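Local coordinates for MNMC2 (PDB 3VYW), which methylates the wobble uridine of bacterial tRNA with S-adenosylmethionine, as an MnmC2 enzyme that functions without the usually fused oxidase domain, at residues Leu58-Lys61 against Pro66-Ser69; Gly108-Val113 against Phe191-Ser196; Ser44-Ala49 against Glu133-Lys138. All blocks are in the same frame, centred on the assembly; numbering follows the deposited sequence.

Contact 1: residues Leu58-Lys61 against Pro66-Ser69; sequences LIHK and PYHS. With SAM (S-adenosylmethionine), chain E.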
loop_
_atom_site.group_PDB
_atom_site.type_symbol
_atom_site.label_atom_id
_atom_site.label_comp_id
_atom_site.label_asym_id
_atom_site.label_seq_id
_atom_site.Cartn_x
_atom_site.Cartn_y
_atom_site.Cartn_z
ATOM N N LEU A 58 -13.558 -3.218 7.353
ATOM C CA LEU A 58 -13.383 -2.997 8.745
ATOM C C LEU A 58 -12.630 -1.724 8.892
ATOM O O LEU A 58 -11.929 -1.322 8.013
ATOM C CB LEU A 58 -12.568 -4.105 9.359
ATOM C CG LEU A 58 -13.043 -5.510 9.116
ATOM C CD1 LEU A 58 -11.994 -6.481 9.574
ATOM C CD2 LEU A 58 -14.327 -5.742 9.846
ATOM N N ILE A 59 -12.769 -1.105 10.044
ATOM C CA ILE A 59 -11.943 0.011 10.399
ATOM C C ILE A 59 -10.881 -0.514 11.297
ATOM O O ILE A 59 -11.177 -1.232 12.198
ATOM C CB ILE A 59 -12.686 1.063 11.200
ATOM C CG1 ILE A 59 -13.963 1.478 10.510
ATOM C CG2 ILE A 59 -11.811 2.266 11.397
ATOM C CD1 ILE A 59 -13.752 2.366 9.327
ATOM N N HIS A 60 -9.639 -0.153 11.046
ATOM C CA HIS A 60 -8.572 -0.524 11.926
ATOM C C HIS A 60 -8.332 0.592 12.895
ATOM O O HIS A 60 -8.029 1.706 12.513
ATOM C CB HIS A 60 -7.329 -0.857 11.130
ATOM C CG HIS A 60 -6.321 -1.664 11.876
ATOM N ND1 HIS A 60 -5.770 -1.254 12.995
ATOM C CD2 HIS A 60 -5.768 -2.877 11.611
ATOM C CE1 HIS A 60 -4.919 -2.148 13.428
ATOM N NE2 HIS A 60 -4.919 -3.143 12.588
ATOM N N LYS A 61 -8.520 0.295 14.169
ATOM C CA LYS A 61 -8.426 1.234 15.261
ATOM C C LYS A 61 -7.068 1.843 15.510
ATOM O O LYS A 61 -6.983 2.961 15.892
ATOM C CB LYS A 61 -8.954 0.591 16.528
ATOM C CG LYS A 61 -10.442 0.699 16.697
ATOM C CD LYS A 61 -11.034 -0.568 17.259
ATOM C CE LYS A 61 -11.185 -0.518 18.768
ATOM N NZ LYS A 61 -12.062 -1.617 19.236
ATOM N N PRO A 66 -10.204 2.615 7.341
ATOM C CA PRO A 66 -10.823 1.470 6.708
ATOM C C PRO A 66 -9.856 0.678 5.863
ATOM O O PRO A 66 -8.945 1.201 5.312
ATOM C CB PRO A 66 -11.897 2.097 5.857
ATOM C CG PRO A 66 -11.414 3.428 5.580
ATOM C CD PRO A 66 -10.624 3.870 6.733
ATOM N N TYR A 67 -10.060 -0.609 5.798
ATOM C CA TYR A 67 -9.256 -1.461 4.961
ATOM C C TYR A 67 -9.491 -1.055 3.532
ATOM O O TYR A 67 -8.622 -1.123 2.692
ATOM C CB TYR A 67 -9.644 -2.885 5.196
ATOM C CG TYR A 67 -8.980 -3.486 6.364
ATOM C CD1 TYR A 67 -9.163 -2.987 7.618
ATOM C CD2 TYR A 67 -8.166 -4.551 6.211
ATOM C CE1 TYR A 67 -8.544 -3.545 8.692
ATOM C CE2 TYR A 67 -7.552 -5.111 7.265
ATOM C CZ TYR A 67 -7.738 -4.607 8.500
ATOM O OH TYR A 67 -7.099 -5.201 9.519
ATOM N N HIS A 68 -10.704 -0.607 3.293
ATOM C CA HIS A 68 -11.106 -0.098 2.036
ATOM C C HIS A 68 -11.959 1.102 2.154
ATOM O O HIS A 68 -12.547 1.332 3.177
ATOM C CB HIS A 68 -11.818 -1.156 1.270
ATOM C CG HIS A 68 -10.903 -2.070 0.563
ATOM N ND1 HIS A 68 -10.515 -3.223 1.083
ATOM C CD2 HIS A 68 -10.273 -1.947 -0.648
ATOM C CE1 HIS A 68 -9.678 -3.816 0.242
ATOM N NE2 HIS A 68 -9.530 -3.030 -0.820
ATOM N N SER A 69 -12.047 1.874 1.089
ATOM C CA SER A 69 -12.724 3.136 1.125
ATOM C C SER A 69 -14.202 2.952 1.107
ATOM O O SER A 69 -14.731 2.302 0.270
ATOM C CB SER A 69 -12.287 3.988 -0.047
ATOM O OG SER A 69 -13.373 4.632 -0.649
HETATM N N SAM E . -5.385 -5.291 0.711
HETATM C CA SAM E . -6.382 -5.516 1.687
HETATM C C SAM E . -7.556 -5.967 0.910
HETATM O O SAM E . -8.543 -6.436 1.420
HETATM O OXT SAM E . -7.494 -5.901 -0.282
HETATM C CB SAM E . -6.467 -4.226 2.472
HETATM C CG SAM E . -5.283 -4.218 3.446
HETATM S SD SAM E . -5.103 -2.909 4.421
HETATM C CE SAM E . -5.225 -1.564 3.511
HETATM C "C5'" SAM E . -3.588 -2.860 5.092
HETATM C "C4'" SAM E . -2.962 -4.205 5.484
HETATM O "O4'" SAM E . -1.557 -4.068 5.558
HETATM C "C3'" SAM E . -3.369 -4.714 6.850
HETATM O "O3'" SAM E . -3.595 -6.104 6.792
HETATM C "C2'" SAM E . -2.159 -4.471 7.709
HETATM O "O2'" SAM E . -2.091 -5.414 8.743
HETATM C "C1'" SAM E . -1.046 -4.662 6.734
HETATM N N9 SAM E . 0.255 -4.100 7.155
HETATM C C8 SAM E . 0.503 -2.910 7.647
HETATM N N7 SAM E . 1.786 -2.734 7.898
HETATM C C5 SAM E . 2.399 -3.832 7.569
HETATM C C6 SAM E . 3.773 -4.314 7.581
HETATM N N6 SAM E . 4.778 -3.574 8.013
HETATM N N1 SAM E . 3.996 -5.523 7.151
HETATM C C2 SAM E . 3.038 -6.282 6.710
HETATM N N3 SAM E . 1.793 -5.915 6.684
HETATM C C4 SAM E . 1.397 -4.726 7.090
#
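With CG anti to the backbone N (chi1 -161°), the His60 imidazole swings beside the ring of Tyr67, whose own CG, anti to the carbonyl carbon (chi1 -83°), sets the phenol alongside CB of Leu58 and CB of His60. The two segments belong to the second hairpin of a β-meander: strand 56-60 is the middle strand of a small antiparallel sheet, and the chain returns along it as the short edge strand 65-66. Ile59 and Pro66 form a non-hydrogen-bonded pair, a position where a proline forfeits no N-H bond to its partner. Their side chains lie side by side on one face of the sheet, with CD1 of Ile59 3.9 Å from CB of Pro66. Beyond this pair, Tyr67 N donates to Leu58 O over 3.0 Å, and the same oxygen receives a CA-H contact from Pro66. The Tyr67 ring then lies between the hairpin and the cofactor. CD1 lies 4.0 Å from CB of Leu58 and CE1 3.8 Å from CB of His60; on the side of CD2 the ring borders the cofactor, 3.9 Å from SD of SAM, while Phe195 meets it edge-to-face. His60 is oriented from outside as well, its NE2 being hydrogen-bonded to Glu135. The hydroxyl OH of Tyr67 comes in at the imidazole edge, near the ring plane, 3.4 Å from CD2 of His60.

Contact 2: residues Gly108-Val113 against Phe191-Ser196; sequences GYNLAV and FHDAFS. With SAM (S-adenosylmethionine), chain E.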
loop_
_atom_site.group_PDB
_atom_site.type_symbol
_atom_site.label_atom_id
_atom_site.label_comp_id
_atom_site.label_asym_id
_atom_site.label_seq_id
_atom_site.Cartn_x
_atom_site.Cartn_y
_atom_site.Cartn_z
ATOM N N GLY A 108 -8.381 -9.686 1.828
ATOM C CA GLY A 108 -8.225 -10.446 0.628
ATOM C C GLY A 108 -9.039 -10.008 -0.548
ATOM O O GLY A 108 -9.167 -10.732 -1.469
ATOM N N TYR A 109 -9.593 -8.817 -0.481
ATOM C CA TYR A 109 -10.474 -8.294 -1.498
ATOM C C TYR A 109 -9.874 -8.080 -2.855
ATOM O O TYR A 109 -10.456 -8.438 -3.816
ATOM C CB TYR A 109 -11.025 -6.969 -1.043
ATOM C CG TYR A 109 -12.115 -7.043 -0.034
ATOM C CD1 TYR A 109 -12.483 -8.222 0.557
ATOM C CD2 TYR A 109 -12.768 -5.933 0.331
ATOM C CE1 TYR A 109 -13.483 -8.264 1.479
ATOM C CE2 TYR A 109 -13.757 -5.974 1.250
ATOM C CZ TYR A 109 -14.113 -7.138 1.813
ATOM O OH TYR A 109 -15.118 -7.134 2.716
ATOM N N ASN A 110 -8.714 -7.474 -2.921
ATOM C CA ASN A 110 -8.107 -7.200 -4.178
ATOM C C ASN A 110 -7.842 -8.489 -4.874
ATOM O O ASN A 110 -8.068 -8.618 -6.026
ATOM C CB ASN A 110 -6.760 -6.538 -3.983
ATOM C CG ASN A 110 -6.840 -5.064 -3.716
ATOM O OD1 ASN A 110 -7.804 -4.418 -3.990
ATOM N ND2 ASN A 110 -5.801 -4.544 -3.170
ATOM N N LEU A 111 -7.321 -9.445 -4.145
ATOM C CA LEU A 111 -6.980 -10.713 -4.699
ATOM C C LEU A 111 -8.166 -11.470 -5.209
ATOM O O LEU A 111 -8.108 -12.056 -6.233
ATOM C CB LEU A 111 -6.235 -11.534 -3.671
ATOM C CG LEU A 111 -4.858 -11.016 -3.360
ATOM C CD1 LEU A 111 -4.131 -11.870 -2.366
ATOM C CD2 LEU A 111 -4.028 -10.850 -4.601
ATOM N N ALA A 112 -9.232 -11.479 -4.454
ATOM C CA ALA A 112 -10.446 -12.105 -4.856
ATOM C C ALA A 112 -11.076 -11.459 -6.057
ATOM O O ALA A 112 -11.531 -12.122 -6.931
ATOM C CB ALA A 112 -11.415 -12.111 -3.710
ATOM N N VAL A 113 -11.114 -10.150 -6.085
ATOM C CA VAL A 113 -11.656 -9.462 -7.214
ATOM C C VAL A 113 -10.849 -9.720 -8.458
ATOM O O VAL A 113 -11.390 -9.911 -9.494
ATOM C CB VAL A 113 -11.818 -7.977 -6.921
ATOM C CG1 VAL A 113 -12.086 -7.203 -8.173
ATOM C CG2 VAL A 113 -12.939 -7.791 -5.949
ATOM N N PHE A 191 0.171 -4.960 -6.146
ATOM C CA PHE A 191 -0.950 -4.265 -5.590
ATOM C C PHE A 191 -0.475 -3.711 -4.294
ATOM O O PHE A 191 -0.332 -4.419 -3.368
ATOM C CB PHE A 191 -2.063 -5.235 -5.277
ATOM C CG PHE A 191 -2.776 -5.758 -6.463
ATOM C CD1 PHE A 191 -3.510 -6.905 -6.359
ATOM C CD2 PHE A 191 -2.722 -5.124 -7.662
ATOM C CE1 PHE A 191 -4.166 -7.405 -7.431
ATOM C CE2 PHE A 191 -3.387 -5.611 -8.733
ATOM C CZ PHE A 191 -4.105 -6.753 -8.621
ATOM N N HIS A 192 -0.221 -2.433 -4.232
ATOM C CA HIS A 192 0.365 -1.901 -3.068
ATOM C C HIS A 192 -0.647 -1.270 -2.216
ATOM O O HIS A 192 -0.955 -0.129 -2.375
ATOM C CB HIS A 192 1.371 -0.885 -3.509
ATOM C CG HIS A 192 2.380 -0.558 -2.478
ATOM N ND1 HIS A 192 3.631 -0.835 -2.620
ATOM C CD2 HIS A 192 2.257 0.040 -1.272
ATOM C CE1 HIS A 192 4.291 -0.450 -1.564
ATOM N NE2 HIS A 192 3.518 0.110 -0.704
ATOM N N ASP A 193 -1.145 -2.006 -1.255
ATOM C CA ASP A 193 -2.300 -1.581 -0.523
ATOM C C ASP A 193 -2.083 -1.603 0.952
ATOM O O ASP A 193 -2.602 -2.423 1.638
ATOM C CB ASP A 193 -3.450 -2.487 -0.854
ATOM C CG ASP A 193 -4.749 -1.888 -0.535
ATOM O OD1 ASP A 193 -4.800 -0.702 -0.300
ATOM O OD2 ASP A 193 -5.728 -2.599 -0.505
ATOM N N ALA A 194 -1.281 -0.679 1.418
ATOM C CA ALA A 194 -1.076 -0.452 2.804
ATOM C C ALA A 194 -2.025 0.616 3.268
ATOM O O ALA A 194 -2.737 1.181 2.496
ATOM C CB ALA A 194 0.343 -0.056 3.055
ATOM N N PHE A 195 -2.031 0.873 4.547
ATOM C CA PHE A 195 -2.770 1.968 5.102
ATOM C C PHE A 195 -1.981 3.182 4.722
ATOM O O PHE A 195 -0.896 3.080 4.277
ATOM C CB PHE A 195 -2.943 1.844 6.609
ATOM C CG PHE A 195 -3.908 0.802 7.016
ATOM C CD1 PHE A 195 -3.477 -0.358 7.554
ATOM C CD2 PHE A 195 -5.228 0.980 6.836
ATOM C CE1 PHE A 195 -4.345 -1.326 7.903
ATOM C CE2 PHE A 195 -6.112 0.016 7.179
ATOM C CZ PHE A 195 -5.670 -1.141 7.718
ATOM N N SER A 196 -2.542 4.342 4.908
ATOM C CA SER A 196 -2.079 5.540 4.282
ATOM C C SER A 196 -0.689 5.889 4.761
ATOM O O SER A 196 -0.295 5.476 5.799
ATOM C CB SER A 196 -3.099 6.630 4.506
ATOM O OG SER A 196 -2.521 7.765 5.018
HETATM N N SAM E . -5.385 -5.291 0.711
HETATM C CA SAM E . -6.382 -5.516 1.687
HETATM C C SAM E . -7.556 -5.967 0.910
HETATM O O SAM E . -8.543 -6.436 1.420
HETATM O OXT SAM E . -7.494 -5.901 -0.282
HETATM C CB SAM E . -6.467 -4.226 2.472
HETATM C CG SAM E . -5.283 -4.218 3.446
HETATM S SD SAM E . -5.103 -2.909 4.421
HETATM C CE SAM E . -5.225 -1.564 3.511
HETATM C "C5'" SAM E . -3.588 -2.860 5.092
HETATM C "C4'" SAM E . -2.962 -4.205 5.484
HETATM O "O4'" SAM E . -1.557 -4.068 5.558
HETATM C "C3'" SAM E . -3.369 -4.714 6.850
HETATM O "O3'" SAM E . -3.595 -6.104 6.792
HETATM C "C2'" SAM E . -2.159 -4.471 7.709
HETATM O "O2'" SAM E . -2.091 -5.414 8.743
HETATM C "C1'" SAM E . -1.046 -4.662 6.734
HETATM N N9 SAM E . 0.255 -4.100 7.155
HETATM C C8 SAM E . 0.503 -2.910 7.647
HETATM N N7 SAM E . 1.786 -2.734 7.898
HETATM C C5 SAM E . 2.399 -3.832 7.569
HETATM C C6 SAM E . 3.773 -4.314 7.581
HETATM N N6 SAM E . 4.778 -3.574 8.013
HETATM N N1 SAM E . 3.996 -5.523 7.151
HETATM C C2 SAM E . 3.038 -6.282 6.710
HETATM N N3 SAM E . 1.793 -5.915 6.684
HETATM C C4 SAM E . 1.397 -4.726 7.090
#
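Asn110, Phe191 and Asp193 carry this buried contact between the first turn of helix 109-121 and the end of strand 187-192. Asn110 uses both parts of its side chain: CB rests 4.0 Å from CD1 of the Phe191 ring, and the amide beyond reaches Asp193. There ND2 makes a weak hydrogen bond of 3.3 Å to OD2, bent to 123° at the hydrogen, with amide and carboxylate planes 32° apart. Leu111 adds CD2 at the edge of the Phe191 ring. Asp193 keeps CG anti to its backbone N (chi1 -160°), which directs the carboxylate to the cofactor, and OD2 also accepts a 3.0 Å hydrogen bond from N of SAM. This is the methionine end of the pocket in a class I, Rossmann-like methyltransferase, where a glycine-rich loop follows the first strand and Gly108 occupies the N-cap. From the helix start, Tyr109 N donates to O of SAM at 3.2 Å and Asn110 N, weakly, to OXT, so the helix end would probably stabilise the cofactor carboxylate. Farther along, the Phe195 ring lays one face against the sulfonium end, with CE1 3.3 Å from C5' of SAM and SD over the same ring, offset toward its rim. With an alanine at Phe195, SD and C5' would probably lose their aromatic floor and the Tyr63 ring its stacking partner.

Contact 3: residues Ser44-Ala49 against Glu133-Lys138; sequences SGQEIA and EKELLK. With SAM (S-adenosylmethionine), chain E.
Gln46 and Glu135 reach for each other from opposite directions, one bent and one straight. The Gln46 chain folds at chi2 (87°), while Glu135 is extended beyond CG and spans the gap from the loop after strand 126-133. Their flat ends meet turned well apart, the amide and carboxylate planes 64° from parallel, and the NE2 of Gln46 to OE1 of Glu135 hydrogen bond, though 2.9 Å long, is weak because of its bend. The stronger partner of Glu135 is His60, which takes the other oxygen, OE2; the carboxylate thus bridges two strands of the small antiparallel sheet. Leu137 slides past Gln46 in the reverse sense, placing its CD2 3.6 Å from OE1 of Gln46, so the amide has a polar neighbour at one end and a methyl at the other.

Behind this surface contact residues 133-135 hold the cofactor. Glu133 bends at chi2, turning OE1 to accept a 2.8 Å hydrogen bond from O2' of SAM. Glu135 N holds that oxygen too, at 2.7 Å, coming from the anti side of the carboxylate and only slightly out of its plane; this second-shell bond limits rotation of the acid. Lys134 has CG in the crowded position between backbone N and carbonyl carbon, and its extended chain then runs over one face of the adenine, CD lying 3.4 Å from C5 of SAM. An acidic residue at the end of the second parallel strand, gripping the ribose of S-adenosylmethionine, is a hallmark of the class I methyltransferase fold.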
loop_
_atom_site.group_PDB
_atom_site.type_symbol
_atom_site.label_atom_id
_atom_site.label_comp_id
_atom_site.label_asym_id
_atom_site.label_seq_id
_atom_site.Cartn_x
_atom_site.Cartn_y
_atom_site.Cartn_z
ATOM N N SER A 44 -6.034 -0.633 19.175
ATOM C CA SER A 44 -5.899 -1.844 18.395
ATOM C C SER A 44 -7.252 -2.406 18.091
ATOM O O SER A 44 -8.209 -1.931 18.579
ATOM C CB SER A 44 -5.037 -2.876 19.089
ATOM O OG SER A 44 -5.528 -3.159 20.362
ATOM N N GLY A 45 -7.317 -3.432 17.274
ATOM C CA GLY A 45 -8.573 -4.039 16.920
ATOM C C GLY A 45 -9.261 -3.473 15.716
ATOM O O GLY A 45 -8.769 -2.593 15.091
ATOM N N GLN A 46 -10.406 -4.027 15.375
ATOM C CA GLN A 46 -11.110 -3.622 14.183
ATOM C C GLN A 46 -12.581 -3.501 14.449
ATOM O O GLN A 46 -13.103 -4.128 15.313
ATOM C CB GLN A 46 -10.890 -4.626 13.077
ATOM C CG GLN A 46 -9.467 -4.776 12.630
ATOM C CD GLN A 46 -8.721 -5.767 13.453
ATOM O OE1 GLN A 46 -9.225 -6.808 13.774
ATOM N NE2 GLN A 46 -7.518 -5.434 13.815
ATOM N N GLU A 47 -13.238 -2.673 13.674
ATOM C CA GLU A 47 -14.656 -2.452 13.781
ATOM C C GLU A 47 -15.274 -2.638 12.446
ATOM O O GLU A 47 -14.730 -2.199 11.469
ATOM C CB GLU A 47 -14.898 -1.024 14.159
ATOM C CG GLU A 47 -15.493 -0.816 15.510
ATOM C CD GLU A 47 -15.352 0.607 15.940
ATOM O OE1 GLU A 47 -15.944 1.484 15.280
ATOM O OE2 GLU A 47 -14.649 0.837 16.930
ATOM N N ILE A 48 -16.413 -3.286 12.402
ATOM C CA ILE A 48 -17.090 -3.526 11.157
ATOM C C ILE A 48 -17.761 -2.281 10.585
ATOM O O ILE A 48 -18.323 -1.522 11.309
ATOM C CB ILE A 48 -18.084 -4.676 11.324
ATOM C CG1 ILE A 48 -17.706 -5.800 10.404
ATOM C CG2 ILE A 48 -19.473 -4.242 10.985
ATOM C CD1 ILE A 48 -18.187 -5.589 9.001
ATOM N N ALA A 49 -17.683 -2.070 9.289
ATOM C CA ALA A 49 -18.302 -0.915 8.693
ATOM C C ALA A 49 -18.883 -1.112 7.318
ATOM O O ALA A 49 -18.488 -1.980 6.609
ATOM C CB ALA A 49 -17.317 0.222 8.659
ATOM N N GLU A 133 1.521 -9.976 5.154
ATOM C CA GLU A 133 0.555 -9.573 6.133
ATOM C C GLU A 133 1.120 -9.740 7.506
ATOM O O GLU A 133 1.405 -10.822 7.889
ATOM C CB GLU A 133 -0.683 -10.430 5.979
ATOM C CG GLU A 133 -1.853 -10.066 6.849
ATOM C CD GLU A 133 -2.078 -8.591 7.034
ATOM O OE1 GLU A 133 -1.958 -8.111 8.137
ATOM O OE2 GLU A 133 -2.435 -7.914 6.098
ATOM N N LYS A 134 1.334 -8.657 8.214
ATOM C CA LYS A 134 1.723 -8.699 9.605
ATOM C C LYS A 134 0.687 -9.103 10.622
ATOM O O LYS A 134 1.032 -9.597 11.656
ATOM C CB LYS A 134 2.480 -7.462 10.031
ATOM C CG LYS A 134 1.669 -6.293 10.521
ATOM C CD LYS A 134 2.588 -5.117 10.658
ATOM C CE LYS A 134 2.132 -4.149 11.698
ATOM N NZ LYS A 134 3.312 -3.430 12.185
ATOM N N GLU A 135 -0.574 -8.850 10.330
ATOM C CA GLU A 135 -1.670 -9.147 11.219
ATOM C C GLU A 135 -2.798 -9.857 10.512
ATOM O O GLU A 135 -3.808 -9.271 10.260
ATOM C CB GLU A 135 -2.204 -7.867 11.828
ATOM C CG GLU A 135 -3.392 -8.037 12.758
ATOM C CD GLU A 135 -3.896 -6.739 13.353
ATOM O OE1 GLU A 135 -4.937 -6.751 13.983
ATOM O OE2 GLU A 135 -3.257 -5.705 13.227
ATOM N N LEU A 136 -2.623 -11.129 10.219
ATOM C CA LEU A 136 -3.662 -11.927 9.615
ATOM C C LEU A 136 -4.865 -12.083 10.515
ATOM O O LEU A 136 -4.739 -12.276 11.691
ATOM C CB LEU A 136 -3.127 -13.285 9.284
ATOM C CG LEU A 136 -3.967 -14.040 8.299
ATOM C CD1 LEU A 136 -4.226 -13.127 7.147
ATOM C CD2 LEU A 136 -3.206 -15.245 7.840
ATOM N N LEU A 137 -6.040 -11.993 9.940
ATOM C CA LEU A 137 -7.254 -12.045 10.686
ATOM C C LEU A 137 -7.792 -13.440 10.647
ATOM O O LEU A 137 -7.427 -14.204 9.794
ATOM C CB LEU A 137 -8.278 -11.095 10.110
ATOM C CG LEU A 137 -8.062 -9.609 10.255
ATOM C CD1 LEU A 137 -9.326 -8.872 9.936
ATOM C CD2 LEU A 137 -7.580 -9.237 11.627
ATOM N N LYS A 138 -8.668 -13.747 11.585
ATOM C CA LYS A 138 -9.380 -15.006 11.632
ATOM C C LYS A 138 -10.825 -14.939 11.202
ATOM O O LYS A 138 -11.413 -15.940 10.893
ATOM C CB LYS A 138 -9.325 -15.514 13.036
ATOM C CG LYS A 138 -8.407 -14.683 13.875
ATOM C CD LYS A 138 -7.002 -15.252 13.866
ATOM C CE LYS A 138 -6.362 -15.100 15.229
ATOM N NZ LYS A 138 -7.434 -14.962 16.245
HETATM N N SAM E . -5.385 -5.291 0.711
HETATM C CA SAM E . -6.382 -5.516 1.687
HETATM C C SAM E . -7.556 -5.967 0.910
HETATM O O SAM E . -8.543 -6.436 1.420
HETATM O OXT SAM E . -7.494 -5.901 -0.282
HETATM C CB SAM E . -6.467 -4.226 2.472
HETATM C CG SAM E . -5.283 -4.218 3.446
HETATM S SD SAM E . -5.103 -2.909 4.421
HETATM C CE SAM E . -5.225 -1.564 3.511
HETATM C "C5'" SAM E . -3.588 -2.860 5.092
HETATM C "C4'" SAM E . -2.962 -4.205 5.484
HETATM O "O4'" SAM E . -1.557 -4.068 5.558
HETATM C "C3'" SAM E . -3.369 -4.714 6.850
HETATM O "O3'" SAM E . -3.595 -6.104 6.792
HETATM C "C2'" SAM E . -2.159 -4.471 7.709
HETATM O "O2'" SAM E . -2.091 -5.414 8.743
HETATM C "C1'" SAM E . -1.046 -4.662 6.734
HETATM N N9 SAM E . 0.255 -4.100 7.155
HETATM C C8 SAM E . 0.503 -2.910 7.647
HETATM N N7 SAM E . 1.786 -2.734 7.898
HETATM C C5 SAM E . 2.399 -3.832 7.569
HETATM C C6 SAM E . 3.773 -4.314 7.581
HETATM N N6 SAM E . 4.778 -3.574 8.013
HETATM N N1 SAM E . 3.996 -5.523 7.151
HETATM C C2 SAM E . 3.038 -6.282 6.710
HETATM N N3 SAM E . 1.793 -5.915 6.684
HETATM C C4 SAM E . 1.397 -4.726 7.090
#

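From the N terminus, residues 44-49 open contact 3, and contact 1 forms and closes within it as a short hairpin between 58-61 and 66-69. Strands 46-50 and 56-60, one in each of these contacts, are neighbours in one small antiparallel sheet. Residues 108-113 then open contact 2 before 133-138 close contact 3, and 191-196 close contact 2 last; contacts 2 and 3 therefore cross, whereas 1 and 2 follow in series. Contact 3 ties the small sheet to the Rossmann-like core, and contact 2 joins the start of helix 109-121 to the end of strand 187-192 within that core. Contacts 1 and 2 touch where His68 packs against Tyr109. All three converge on SAM.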